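Methylxanthine N1-demethylase NdmA (Pseudomonas putida, PDB 6ICN) catalyses the N1-demethylation of caffeine to theobromine and formaldehyde, as a Rieske [2Fe-2S] oxygenase that spends NADH and O2. Local coordinates at residues 102-107 / 114-119; 74-79 / 85-90; 46-49 / 53-56; 132-135 / 140-143; 30-35 / 58-63. All blocks are in the same frame, centred on the assembly; numbering follows the deposited sequence.

Contact 4 is buried, a beta hairpin of two inner strands of the six-stranded sheet; contacts 2, 3 and 5 reach it too, and contacts 3 and 5 both use strand 55-59. Contact 1 belongs to the four-stranded cluster-binding sheet and touches contact 2 where Tyr-106 packs on Leu-87. Chemistry follows place: contact 1 rests on an iron-bound histidine and an indole packed on the cluster, contact 2 on a carboxylate gripped by a serine, contact 4 on paired backbone bonds and apolar side chains, contact 5 on a salt bridge whose glutamate also binds Arg-77 of contact 2, and the more exposed contact 3 on water and apolar touches. Contacts 1 and 2 meet the second subunit.

Contact 1 of 5, residues 102-107 / 114-119; sequences HGWQYD and LVPACP. With FES (Fe2/s2 (inorganic) cluster), chain D.
Val-115 lies over one face of the Trp-104 indole: its CG2 sits 4.0 Å from the centroid of the five-membered ring, 13° off the normal, a CH-pi contact. The valine has CG1 anti to its backbone N (chi1 174°), which leaves CG2 over the ring while CG1 approaches Trp-104 NE1. Cluster sulfide S2 is 3.4 Å from Trp-104 CD1, over the opposite face; the indole lies between the valine methyl and the sulfide, and also stacks with His-82. Trp-104 CD1 meets Pro-116 CD at 4.1 Å, an apolar touch, and the proline ring comes close to a carbonyl, CG 3.4 Å from Gly-103 O.

Gln-105 N donates to Leu-114 O at 3.2 Å, and the Trp-104 CA-H points at the same oxygen. A water donates to His-102 O at 2.7 Å and weakly accepts from Ala-117 N, joining the loops.

The metal bond is His-102 ND1 to the cluster iron FE2, 2.2 Å; His-82 binds this iron too, as the second histidine of a Rieske centre. His-102 NE2 is hydrogen-bonded to Asp-188 of the second subunit. A carboxylate there would probably make the imidazole more electron-rich, consistent with tuning of the cluster and with electron transfer between subunits.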
# COMPACT_ATOMS: atom_id res chain seq x y z
N HIS A 102 17.97 19.35 -24.84
CA HIS A 102 19.11 20.09 -25.37
C HIS A 102 18.85 21.59 -25.37
O HIS A 102 19.57 22.35 -26.04
CB HIS A 102 19.49 19.61 -26.77
CG HIS A 102 19.56 18.12 -26.91
ND1 HIS A 102 18.47 17.36 -27.26
CD2 HIS A 102 20.59 17.25 -26.78
CE1 HIS A 102 18.80 16.09 -27.34
NE2 HIS A 102 20.09 15.99 -27.05
N GLY A 103 17.83 22.05 -24.65
CA GLY A 103 17.68 23.47 -24.40
C GLY A 103 17.16 24.31 -25.55
O GLY A 103 17.27 25.54 -25.49
N TRP A 104 16.58 23.71 -26.59
CA TRP A 104 15.98 24.56 -27.62
C TRP A 104 14.89 25.44 -27.01
O TRP A 104 14.13 25.00 -26.15
CB TRP A 104 15.36 23.71 -28.73
CG TRP A 104 16.32 23.01 -29.64
CD1 TRP A 104 17.63 22.71 -29.40
CD2 TRP A 104 16.04 22.51 -30.96
NE1 TRP A 104 18.18 22.04 -30.48
CE2 TRP A 104 17.21 21.93 -31.45
CE3 TRP A 104 14.89 22.52 -31.76
CZ2 TRP A 104 17.28 21.33 -32.72
CZ3 TRP A 104 14.96 21.93 -33.02
CH2 TRP A 104 16.15 21.34 -33.48
N GLN A 105 14.80 26.70 -27.46
CA GLN A 105 13.83 27.63 -26.90
C GLN A 105 12.78 27.98 -27.94
O GLN A 105 13.13 28.38 -29.05
CB GLN A 105 14.51 28.91 -26.42
CG GLN A 105 15.52 28.66 -25.32
CD GLN A 105 16.00 29.97 -24.73
OE1 GLN A 105 15.89 31.02 -25.36
NE2 GLN A 105 16.54 29.92 -23.52
N TYR A 106 11.51 27.84 -27.57
CA TYR A 106 10.39 28.11 -28.47
C TYR A 106 9.67 29.39 -28.08
O TYR A 106 9.37 29.61 -26.89
CB TYR A 106 9.41 26.94 -28.45
CG TYR A 106 10.01 25.68 -29.02
CD1 TYR A 106 9.94 25.43 -30.38
CD2 TYR A 106 10.66 24.76 -28.20
CE1 TYR A 106 10.49 24.28 -30.93
CE2 TYR A 106 11.23 23.59 -28.73
CZ TYR A 106 11.13 23.36 -30.10
OH TYR A 106 11.67 22.22 -30.69
N ASP A 107 9.34 30.23 -29.08
CA ASP A 107 8.62 31.46 -28.81
C ASP A 107 7.10 31.22 -28.77
O ASP A 107 6.61 30.10 -28.89
CB ASP A 107 9.03 32.55 -29.82
CG ASP A 107 8.60 32.26 -31.25
OD1 ASP A 107 7.68 31.43 -31.49
OD2 ASP A 107 9.17 32.92 -32.18
N LEU A 114 16.46 29.54 -30.44
CA LEU A 114 17.80 29.31 -29.91
C LEU A 114 18.09 27.82 -29.93
O LEU A 114 17.31 27.03 -29.39
CB LEU A 114 17.94 29.85 -28.49
CG LEU A 114 19.32 29.57 -27.89
CD1 LEU A 114 20.42 30.27 -28.69
CD2 LEU A 114 19.37 29.95 -26.42
N VAL A 115 19.21 27.46 -30.55
CA VAL A 115 19.77 26.11 -30.51
C VAL A 115 21.12 26.21 -29.82
O VAL A 115 22.12 26.60 -30.43
CB VAL A 115 19.93 25.53 -31.93
CG1 VAL A 115 20.65 24.17 -31.90
CG2 VAL A 115 18.56 25.44 -32.63
N PRO A 116 21.19 25.90 -28.52
CA PRO A 116 22.43 26.18 -27.77
C PRO A 116 23.66 25.47 -28.32
O PRO A 116 24.78 25.97 -28.18
CB PRO A 116 22.10 25.71 -26.35
CG PRO A 116 20.60 25.92 -26.25
CD PRO A 116 20.08 25.52 -27.62
N ALA A 117 23.48 24.29 -28.92
CA ALA A 117 24.62 23.54 -29.41
C ALA A 117 25.26 24.19 -30.63
O ALA A 117 26.45 23.97 -30.88
CB ALA A 117 24.20 22.11 -29.73
N CYS A 118 24.50 24.99 -31.38
CA CYS A 118 24.92 25.52 -32.68
C CYS A 118 24.67 27.02 -32.75
O CYS A 118 24.00 27.50 -33.66
CB CYS A 118 24.17 24.84 -33.82
SG CYS A 118 24.12 23.08 -33.80
N PRO A 119 25.18 27.79 -31.79
CA PRO A 119 24.74 29.20 -31.69
C PRO A 119 24.99 30.00 -32.97
O PRO A 119 24.22 30.93 -33.26
CB PRO A 119 25.56 29.73 -30.51
CG PRO A 119 26.82 28.91 -30.55
CD PRO A 119 26.36 27.52 -30.94
FE1 FES D . 14.25 19.18 -27.28
FE2 FES D . 16.60 18.21 -28.09
S1 FES D . 14.70 17.07 -27.72
S2 FES D . 16.15 20.27 -27.49
O HOH W 1 21.61 22.32 -27.75

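Contact 2 of 5, residues 74-79 / 85-90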
# COMPACT_ATOMS: atom_id res chain seq x y z
N VAL A 74 0.08 30.39 -23.62
CA VAL A 74 0.41 29.74 -24.88
C VAL A 74 0.22 28.24 -24.74
O VAL A 74 0.58 27.66 -23.70
CB VAL A 74 1.86 30.05 -25.31
CG1 VAL A 74 2.23 29.29 -26.57
CG2 VAL A 74 2.04 31.57 -25.51
N ALA A 75 -0.35 27.62 -25.78
CA ALA A 75 -0.49 26.17 -25.88
C ALA A 75 0.28 25.65 -27.10
O ALA A 75 0.09 26.16 -28.22
CB ALA A 75 -1.97 25.77 -25.96
N MET A 76 1.14 24.66 -26.89
CA MET A 76 1.91 24.02 -27.96
C MET A 76 1.72 22.52 -27.86
O MET A 76 1.35 22.00 -26.81
CB MET A 76 3.42 24.32 -27.87
CG MET A 76 3.80 25.77 -27.92
SD MET A 76 5.60 25.86 -27.78
CE MET A 76 5.75 27.50 -27.07
N ARG A 77 1.98 21.80 -28.95
CA ARG A 77 2.10 20.35 -28.81
C ARG A 77 3.24 20.01 -27.86
O ARG A 77 4.33 20.59 -27.93
CB ARG A 77 2.35 19.69 -30.16
CG ARG A 77 2.24 18.17 -30.09
CD ARG A 77 2.26 17.55 -31.48
NE ARG A 77 1.41 18.25 -32.44
CZ ARG A 77 0.11 18.02 -32.59
NH1 ARG A 77 -0.49 17.11 -31.84
NH2 ARG A 77 -0.58 18.69 -33.48
N ASP A 78 3.00 19.04 -26.97
CA ASP A 78 3.99 18.68 -25.96
C ASP A 78 5.05 17.72 -26.53
O ASP A 78 5.21 16.58 -26.09
CB ASP A 78 3.30 18.07 -24.75
CG ASP A 78 4.21 17.97 -23.55
OD1 ASP A 78 5.32 18.53 -23.61
OD2 ASP A 78 3.81 17.32 -22.56
N ARG A 79 5.79 18.21 -27.52
CA ARG A 79 6.72 17.35 -28.26
C ARG A 79 7.73 18.23 -28.98
O ARG A 79 7.36 18.93 -29.94
CB ARG A 79 5.97 16.46 -29.24
CG ARG A 79 6.85 15.47 -29.96
CD ARG A 79 6.02 14.61 -30.93
NE ARG A 79 6.93 13.76 -31.68
CZ ARG A 79 7.19 13.87 -32.98
NH1 ARG A 79 6.56 14.77 -33.73
NH2 ARG A 79 8.07 13.05 -33.53
N ALA A 85 11.37 15.04 -27.07
CA ALA A 85 11.14 15.14 -25.63
C ALA A 85 9.89 15.97 -25.33
O ALA A 85 9.45 16.81 -26.13
CB ALA A 85 12.34 15.79 -24.93
N LYS A 86 9.32 15.75 -24.15
CA LYS A 86 8.18 16.56 -23.71
C LYS A 86 8.65 17.92 -23.19
O LYS A 86 9.42 18.01 -22.21
CB LYS A 86 7.37 15.83 -22.63
CG LYS A 86 6.57 14.68 -23.21
CD LYS A 86 5.50 14.17 -22.25
CE LYS A 86 4.69 13.07 -22.92
NZ LYS A 86 5.48 11.79 -23.06
N LEU A 87 8.20 18.98 -23.86
CA LEU A 87 8.42 20.34 -23.40
C LEU A 87 7.81 20.61 -22.02
O LEU A 87 8.26 21.54 -21.34
CB LEU A 87 7.81 21.32 -24.43
CG LEU A 87 8.42 21.18 -25.83
CD1 LEU A 87 7.64 22.09 -26.81
CD2 LEU A 87 9.92 21.48 -25.87
N SER A 88 6.83 19.81 -21.59
CA SER A 88 6.25 19.98 -20.27
C SER A 88 7.22 19.61 -19.15
O SER A 88 6.94 19.91 -17.98
CB SER A 88 4.96 19.16 -20.14
OG SER A 88 5.18 17.77 -20.43
N LEU A 89 8.33 18.95 -19.47
CA LEU A 89 9.39 18.73 -18.49
C LEU A 89 10.43 19.83 -18.52
O LEU A 89 11.45 19.74 -17.83
CB LEU A 89 10.04 17.36 -18.71
CG LEU A 89 9.13 16.14 -18.50
CD1 LEU A 89 10.00 14.88 -18.57
CD2 LEU A 89 8.39 16.22 -17.19
N GLY A 90 10.18 20.90 -19.28
CA GLY A 90 11.12 21.99 -19.45
C GLY A 90 10.84 23.17 -18.54
O GLY A 90 10.23 23.04 -17.47
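Asp-78 and Ser-88 form the first shell, a two-pronged grip on one carboxylate. Ser-88 OG donates at 2.6 Å to Asp-78 OD2, which receives it on its syn lone pair, while Ser-88 N donates to Asp-78 OD1 at 2.8 Å, also on the syn side but 26° out of the carboxylate plane. With both oxygens engaged by a single residue, the carboxylate's rotation is fixed. Leu-87 N, 2.9 Å from Asp-78 OD1, is badly angled for a bond.

Two torsions place the partners: Asp-78 carries CG opposite its own nitrogen (chi1 -167°), reaching across to the 3-10 segment 87-89, and Ser-88 sets OG between its N and carbonyl carbon (chi1 56°), facing OD2. Around them, the aliphatic part of Lys-86 runs alongside the carboxylate, its CB 3.5 Å from Asp-78 OD1, before its amino end leaves for Ser-313 of the second subunit. Leu-87 packs CD1 3.8 Å from Arg-77 O and loosely against Met-76 SD.

The backbone of Asp-78 itself is the centre of an inverse gamma turn at the end of strand 72-77, and its carbonyl accepts from Trp-315 of the second subunit. Farther out, Leu-87 also packs on Cys-80 and Cys-99, and Ala-85 touches the cluster. The contact closes the base of the loop that carries Cys-80 and His-82, the first Cys-X-His cluster-binding loop of the Rieske fold.

Contact 3 of 5, residues 46-49 / 53-56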
# COMPACT_ATOMS: atom_id res chain seq x y z
N LYS A 46 0.49 26.20 -10.05
CA LYS A 46 1.03 25.20 -9.13
C LYS A 46 1.93 24.16 -9.79
O LYS A 46 2.66 23.46 -9.08
CB LYS A 46 -0.12 24.45 -8.43
CG LYS A 46 -0.78 25.28 -7.34
CD LYS A 46 -2.09 24.65 -6.87
CE LYS A 46 -1.88 23.44 -6.00
NZ LYS A 46 -3.13 23.12 -5.27
N ALA A 47 1.89 24.05 -11.12
CA ALA A 47 2.55 22.94 -11.81
C ALA A 47 4.06 22.96 -11.61
O ALA A 47 4.69 21.91 -11.47
CB ALA A 47 2.23 22.97 -13.30
N HIS A 48 4.65 24.15 -11.61
CA HIS A 48 6.09 24.37 -11.60
C HIS A 48 6.37 25.47 -10.58
O HIS A 48 5.58 26.42 -10.46
CB HIS A 48 6.56 24.80 -13.00
CG HIS A 48 8.05 24.88 -13.15
ND1 HIS A 48 8.78 25.98 -12.75
CD2 HIS A 48 8.94 24.00 -13.68
CE1 HIS A 48 10.06 25.77 -13.01
NE2 HIS A 48 10.18 24.57 -13.56
N PRO A 49 7.48 25.38 -9.83
CA PRO A 49 7.75 26.41 -8.80
C PRO A 49 7.90 27.83 -9.35
O PRO A 49 7.74 28.78 -8.58
CB PRO A 49 9.07 25.94 -8.16
CG PRO A 49 9.25 24.52 -8.60
CD PRO A 49 8.50 24.33 -9.88
N GLY A 53 4.20 27.73 -15.30
CA GLY A 53 4.21 26.49 -16.04
C GLY A 53 5.65 26.06 -16.30
O GLY A 53 6.59 26.60 -15.70
N PRO A 54 5.85 25.10 -17.21
CA PRO A 54 4.83 24.51 -18.08
C PRO A 54 3.95 23.47 -17.39
O PRO A 54 4.34 22.91 -16.36
CB PRO A 54 5.65 23.82 -19.17
CG PRO A 54 6.97 23.43 -18.43
CD PRO A 54 7.21 24.64 -17.54
N LEU A 55 2.80 23.21 -17.97
CA LEU A 55 1.88 22.19 -17.47
C LEU A 55 1.45 21.33 -18.65
O LEU A 55 0.97 21.86 -19.66
CB LEU A 55 0.65 22.83 -16.80
CG LEU A 55 -0.51 21.87 -16.46
CD1 LEU A 55 -0.03 20.87 -15.41
CD2 LEU A 55 -1.79 22.62 -15.99
N ALA A 56 1.61 20.00 -18.53
CA ALA A 56 1.06 19.08 -19.51
C ALA A 56 -0.45 18.95 -19.35
O ALA A 56 -0.95 18.75 -18.24
CB ALA A 56 1.72 17.69 -19.36
O HOH W 2 3.74 26.75 -12.66
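A short connection between helix 41-47 and strand 55-59, an edge strand of the six-stranded sheet within this chain's Rieske domain, brings the end of the helix back against the start of the strand. Ala-47 makes the apolar touch: its CB lies 3.7 Å from Leu-55 CD1 and at the same separation from Pro-54 O. Leu-55 turns CG away from its own N (chi1 169°), and its CB and CD1 both come alongside the alanine methyl.

One residue on, His-48 meets the backbone of Gly-53. His-48 CB is 3.2 Å from Gly-53 O, and CG is 3.4 Å from that oxygen, which approaches the ring obliquely. The ring's polar end is engaged locally, ND1 accepting from Ser-50 N, so the imidazole turns ND1 to its own loop. Gly-53 has a positive phi (81°) and is followed by a cis peptide bond to Pro-54, which bends the chain into the strand. Pro-54 points away from the helix end and packs on Ser-88 and Gly-90 of contact 2.

No direct hydrogen bond crosses. Instead a water accepts a hydrogen bond from Gly-53 N at 2.9 Å and lies 2.9 Å from His-48 O, to which it can donate. The two backbones are therefore joined through a solvent molecule, and the chemistry implies a join made of small apolar touches and water rather than direct polar bonds.

Contact 4 of 5, residues 132-135 / 140-143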
# COMPACT_ATOMS: atom_id res chain seq x y z
N PHE A 132 -1.54 26.47 -30.66
CA PHE A 132 -2.99 26.46 -30.72
C PHE A 132 -3.54 27.67 -29.99
O PHE A 132 -2.98 28.12 -28.99
CB PHE A 132 -3.57 25.17 -30.08
CG PHE A 132 -3.02 23.93 -30.69
CD1 PHE A 132 -3.58 23.41 -31.85
CD2 PHE A 132 -1.90 23.32 -30.15
CE1 PHE A 132 -3.05 22.27 -32.43
CE2 PHE A 132 -1.35 22.20 -30.73
CZ PHE A 132 -1.94 21.66 -31.88
N ASP A 133 -4.67 28.17 -30.50
CA ASP A 133 -5.38 29.24 -29.83
C ASP A 133 -5.61 28.89 -28.36
O ASP A 133 -6.11 27.80 -28.04
CB ASP A 133 -6.73 29.51 -30.53
CG ASP A 133 -6.57 30.42 -31.75
OD1 ASP A 133 -5.46 30.49 -32.31
OD2 ASP A 133 -7.57 31.05 -32.16
N CYS A 134 -5.20 29.80 -27.49
CA CYS A 134 -5.18 29.56 -26.04
C CYS A 134 -5.49 30.87 -25.33
O CYS A 134 -4.81 31.87 -25.58
CB CYS A 134 -3.81 29.04 -25.61
SG CYS A 134 -3.73 28.63 -23.84
N GLU A 135 -6.48 30.86 -24.45
CA GLU A 135 -6.89 32.05 -23.71
C GLU A 135 -7.32 31.70 -22.30
O GLU A 135 -7.92 30.64 -22.06
CB GLU A 135 -8.09 32.77 -24.36
CG GLU A 135 -7.83 33.27 -25.76
CD GLU A 135 -6.98 34.52 -25.77
OE1 GLU A 135 -6.98 35.26 -24.75
OE2 GLU A 135 -6.32 34.76 -26.80
N LEU A 140 -10.11 29.85 -15.90
CA LEU A 140 -9.73 28.63 -16.59
C LEU A 140 -8.89 28.98 -17.81
O LEU A 140 -8.95 30.09 -18.34
CB LEU A 140 -10.96 27.83 -17.03
CG LEU A 140 -12.06 27.55 -15.98
CD1 LEU A 140 -13.21 26.72 -16.57
CD2 LEU A 140 -11.50 26.88 -14.74
N ILE A 141 -8.14 27.99 -18.28
CA ILE A 141 -7.36 28.09 -19.51
C ILE A 141 -8.10 27.29 -20.57
O ILE A 141 -8.40 26.10 -20.36
CB ILE A 141 -5.93 27.55 -19.33
CG1 ILE A 141 -5.19 28.33 -18.24
CG2 ILE A 141 -5.18 27.57 -20.66
CD1 ILE A 141 -5.05 29.78 -18.55
N TRP A 142 -8.38 27.93 -21.72
CA TRP A 142 -9.16 27.35 -22.80
C TRP A 142 -8.31 27.17 -24.05
O TRP A 142 -7.49 28.04 -24.37
CB TRP A 142 -10.35 28.26 -23.15
CG TRP A 142 -11.24 28.59 -22.01
CD1 TRP A 142 -11.02 29.53 -21.03
CD2 TRP A 142 -12.51 28.01 -21.73
NE1 TRP A 142 -12.09 29.55 -20.16
CE2 TRP A 142 -13.01 28.62 -20.56
CE3 TRP A 142 -13.27 26.99 -22.34
CZ2 TRP A 142 -14.25 28.28 -20.01
CZ3 TRP A 142 -14.49 26.66 -21.79
CH2 TRP A 142 -14.97 27.30 -20.64
N ILE A 143 -8.50 26.06 -24.76
CA ILE A 143 -7.76 25.77 -25.98
C ILE A 143 -8.74 25.42 -27.10
O ILE A 143 -9.69 24.66 -26.89
CB ILE A 143 -6.75 24.62 -25.78
CG1 ILE A 143 -5.63 25.08 -24.84
CG2 ILE A 143 -6.14 24.18 -27.12
CD1 ILE A 143 -4.66 23.95 -24.50
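Cys-134 places SG opposite its backbone N (chi1 -177°), and Ile-141 swings CG2 toward the neighbouring strand because CG1 stands beside its own N (chi1 -59°); the two meet with SG 3.7 Å from CG2. Ile-143 brings CG1 to 4.1 Å from the same sulfur, and its CG2 reaches Phe-132 CB at 4.0 Å. Cys-134 SG thus touches both isoleucines on one face of the sheet, where Ile-141 and Ile-143 also pack on Val-66 of strand 62-69 and Cys-134 on Ala-75 of the adjoining strand 72-77.

The backbones form a beta hairpin, the strand axes 4.8 Å apart and 160° from parallel. Glu-135 and Trp-142 are the hydrogen-bonded pair: Glu-135 N donates to Trp-142 O at 3.0 Å, and Trp-142 N returns a bond to Glu-135 O at 2.8 Å. Cys-134 and Ile-143 are the non-hydrogen-bonded pair, where Cys-134 CA-H points at Trp-142 O and Ile-143 CA-H at Asp-133 O, the latter 3.3 Å between CA and O.

On the other face, the edge of the Trp-142 indole lies near Glu-135 O, in the plane of the ring, with Trp-142 CD1 3.5 Å from that oxygen. The ring is held by NE1, which donates to Arg-137 O, near the hairpin turn. Asp-133, also on this side, takes salt bridges from Arg-131 and Arg-144.

The division is clear: apolar contacts on the cysteine face, the indole and the carboxylates on the other, and reciprocal backbone bonds satisfying the polar atoms of the Glu-135 and Trp-142 pair between them.

Contact 5 of 5, residues 30-35 / 58-63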
# COMPACT_ATOMS: atom_id res chain seq x y z
N TYR A 30 -15.19 17.05 -35.32
CA TYR A 30 -15.89 18.32 -35.25
C TYR A 30 -15.68 19.01 -33.90
O TYR A 30 -15.69 20.24 -33.83
CB TYR A 30 -17.38 18.13 -35.56
CG TYR A 30 -18.26 17.69 -34.39
CD1 TYR A 30 -18.26 16.37 -33.95
CD2 TYR A 30 -19.09 18.59 -33.76
CE1 TYR A 30 -19.07 15.97 -32.89
CE2 TYR A 30 -19.91 18.21 -32.70
CZ TYR A 30 -19.88 16.90 -32.27
OH TYR A 30 -20.68 16.51 -31.22
N LEU A 31 -15.44 18.24 -32.83
CA LEU A 31 -15.23 18.86 -31.52
C LEU A 31 -13.95 19.69 -31.45
O LEU A 31 -13.85 20.56 -30.59
CB LEU A 31 -15.21 17.77 -30.43
CG LEU A 31 -16.55 17.05 -30.26
CD1 LEU A 31 -16.40 15.89 -29.26
CD2 LEU A 31 -17.60 18.02 -29.78
N ARG A 32 -12.98 19.45 -32.34
CA ARG A 32 -11.73 20.22 -32.34
C ARG A 32 -11.97 21.69 -32.65
O ARG A 32 -11.13 22.52 -32.33
CB ARG A 32 -10.73 19.63 -33.34
CG ARG A 32 -10.32 18.18 -33.05
CD ARG A 32 -9.45 17.58 -34.16
NE ARG A 32 -8.24 18.37 -34.41
CZ ARG A 32 -7.07 18.14 -33.82
NH1 ARG A 32 -6.96 17.14 -32.95
NH2 ARG A 32 -6.02 18.91 -34.10
N HIS A 33 -13.12 22.03 -33.23
CA HIS A 33 -13.40 23.41 -33.60
C HIS A 33 -13.91 24.26 -32.46
O HIS A 33 -14.04 25.48 -32.63
CB HIS A 33 -14.40 23.43 -34.78
CG HIS A 33 -13.80 22.92 -36.04
ND1 HIS A 33 -13.25 23.76 -36.99
CD2 HIS A 33 -13.59 21.66 -36.49
CE1 HIS A 33 -12.75 23.04 -37.97
NE2 HIS A 33 -12.95 21.76 -37.70
N PHE A 34 -14.22 23.68 -31.30
CA PHE A 34 -14.71 24.43 -30.16
C PHE A 34 -13.58 24.73 -29.18
O PHE A 34 -12.53 24.08 -29.19
CB PHE A 34 -15.80 23.65 -29.42
CG PHE A 34 -17.06 23.49 -30.22
CD1 PHE A 34 -17.96 24.54 -30.33
CD2 PHE A 34 -17.36 22.27 -30.83
CE1 PHE A 34 -19.14 24.40 -31.07
CE2 PHE A 34 -18.53 22.12 -31.57
CZ PHE A 34 -19.41 23.19 -31.67
N TRP A 35 -13.81 25.75 -28.36
CA TRP A 35 -12.96 26.01 -27.20
C TRP A 35 -13.30 25.04 -26.08
O TRP A 35 -14.47 24.90 -25.70
CB TRP A 35 -13.16 27.44 -26.70
CG TRP A 35 -12.69 28.50 -27.67
CD1 TRP A 35 -13.40 29.04 -28.72
CD2 TRP A 35 -11.41 29.16 -27.68
NE1 TRP A 35 -12.64 29.98 -29.38
CE2 TRP A 35 -11.42 30.07 -28.76
CE3 TRP A 35 -10.27 29.06 -26.89
CZ2 TRP A 35 -10.32 30.89 -29.05
CZ3 TRP A 35 -9.18 29.87 -27.18
CH2 TRP A 35 -9.22 30.78 -28.25
N LYS A 58 -4.12 17.33 -21.68
CA LYS A 58 -4.58 16.46 -22.75
C LYS A 58 -5.99 16.85 -23.14
O LYS A 58 -6.85 17.06 -22.27
CB LYS A 58 -4.54 14.97 -22.35
CG LYS A 58 -5.00 14.04 -23.47
CD LYS A 58 -4.97 12.57 -23.03
CE LYS A 58 -3.59 11.98 -23.16
NZ LYS A 58 -3.60 10.54 -22.77
N LEU A 59 -6.23 16.95 -24.44
CA LEU A 59 -7.50 17.42 -24.97
C LEU A 59 -7.78 16.64 -26.24
O LEU A 59 -6.95 16.65 -27.15
CB LEU A 59 -7.45 18.93 -25.25
CG LEU A 59 -8.62 19.46 -26.06
CD1 LEU A 59 -9.92 19.28 -25.29
CD2 LEU A 59 -8.39 20.95 -26.34
N LEU A 60 -8.92 15.93 -26.27
CA LEU A 60 -9.29 15.11 -27.44
C LEU A 60 -8.13 14.24 -27.90
O LEU A 60 -7.83 14.14 -29.09
CB LEU A 60 -9.79 16.01 -28.58
CG LEU A 60 -11.06 16.76 -28.22
CD1 LEU A 60 -11.35 17.92 -29.19
CD2 LEU A 60 -12.24 15.80 -28.16
N ASN A 61 -7.44 13.62 -26.93
CA ASN A 61 -6.29 12.73 -27.11
C ASN A 61 -5.04 13.41 -27.65
O ASN A 61 -4.08 12.71 -28.01
CB ASN A 61 -6.65 11.54 -28.01
CG ASN A 61 -6.04 10.23 -27.52
OD1 ASN A 61 -5.81 10.04 -26.32
ND2 ASN A 61 -5.75 9.33 -28.45
N GLU A 62 -4.99 14.74 -27.70
CA GLU A 62 -3.78 15.47 -28.04
C GLU A 62 -2.99 15.79 -26.77
O GLU A 62 -3.56 16.31 -25.81
CB GLU A 62 -4.13 16.77 -28.76
CG GLU A 62 -4.85 16.57 -30.06
CD GLU A 62 -3.90 16.54 -31.24
OE1 GLU A 62 -2.70 16.23 -31.04
OE2 GLU A 62 -4.35 16.84 -32.36
N GLN A 63 -1.68 15.53 -26.79
CA GLN A 63 -0.81 15.89 -25.67
C GLN A 63 -0.28 17.29 -25.91
O GLN A 63 0.49 17.52 -26.85
CB GLN A 63 0.33 14.89 -25.54
CG GLN A 63 -0.15 13.48 -25.27
CD GLN A 63 1.02 12.54 -25.04
OE1 GLN A 63 1.55 12.49 -23.94
NE2 GLN A 63 1.42 11.81 -26.06
O HOH W 3 -8.55 15.10 -31.73
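Leu-60 and Arg-32 join a type I' beta turn, Leu-59 to Glu-62, to the chain before strand 35-40; the turn links strands 55-59 and 62-69 of the Rieske domain's six-stranded sheet. The packed part is apolar. Leu-60 extends CD1 over the helical-like backbone of residues 30-33, 3.9 Å from Arg-32 N and 4.1 Å from Leu-31 CB, with Arg-32 CG 4.0 Å from Leu-60 CD1, the side chains crossing at a slant. Leu-60 also packs on Pro-272 of strand 263-274, which places the turn against the domain that follows. Its positive phi, as the turn's second residue, directs the side chain toward segment 30-35.

The polar side is partly exposed and bridged by water. Arg-32 bends at chi3 (57°), and its side chain crosses that of Glu-62 at about a right angle, with the guanidinium and carboxylate planes 49° apart. NH1 donates to Glu-62 OE2 at 2.7 Å, within 9° of the guanidinium plane and on the anti lone pair of the carboxylate; NH2 makes a weak bond to the same oxygen at 3.2 Å. One oxygen therefore takes both nitrogens, an uneven fork instead of the paired two-oxygen salt bridge. The other oxygen, Glu-62 OE1, is held by Arg-77, so the carboxylate lies between two arginines, and their positive charge would probably stabilise its ionised form.

Beside this pair a water fills in: it accepts from Arg-32 NH1 at 2.9 Å and donates to Leu-60 O, 2.9 Å away, tying the guanidinium to the turn's own carbonyl.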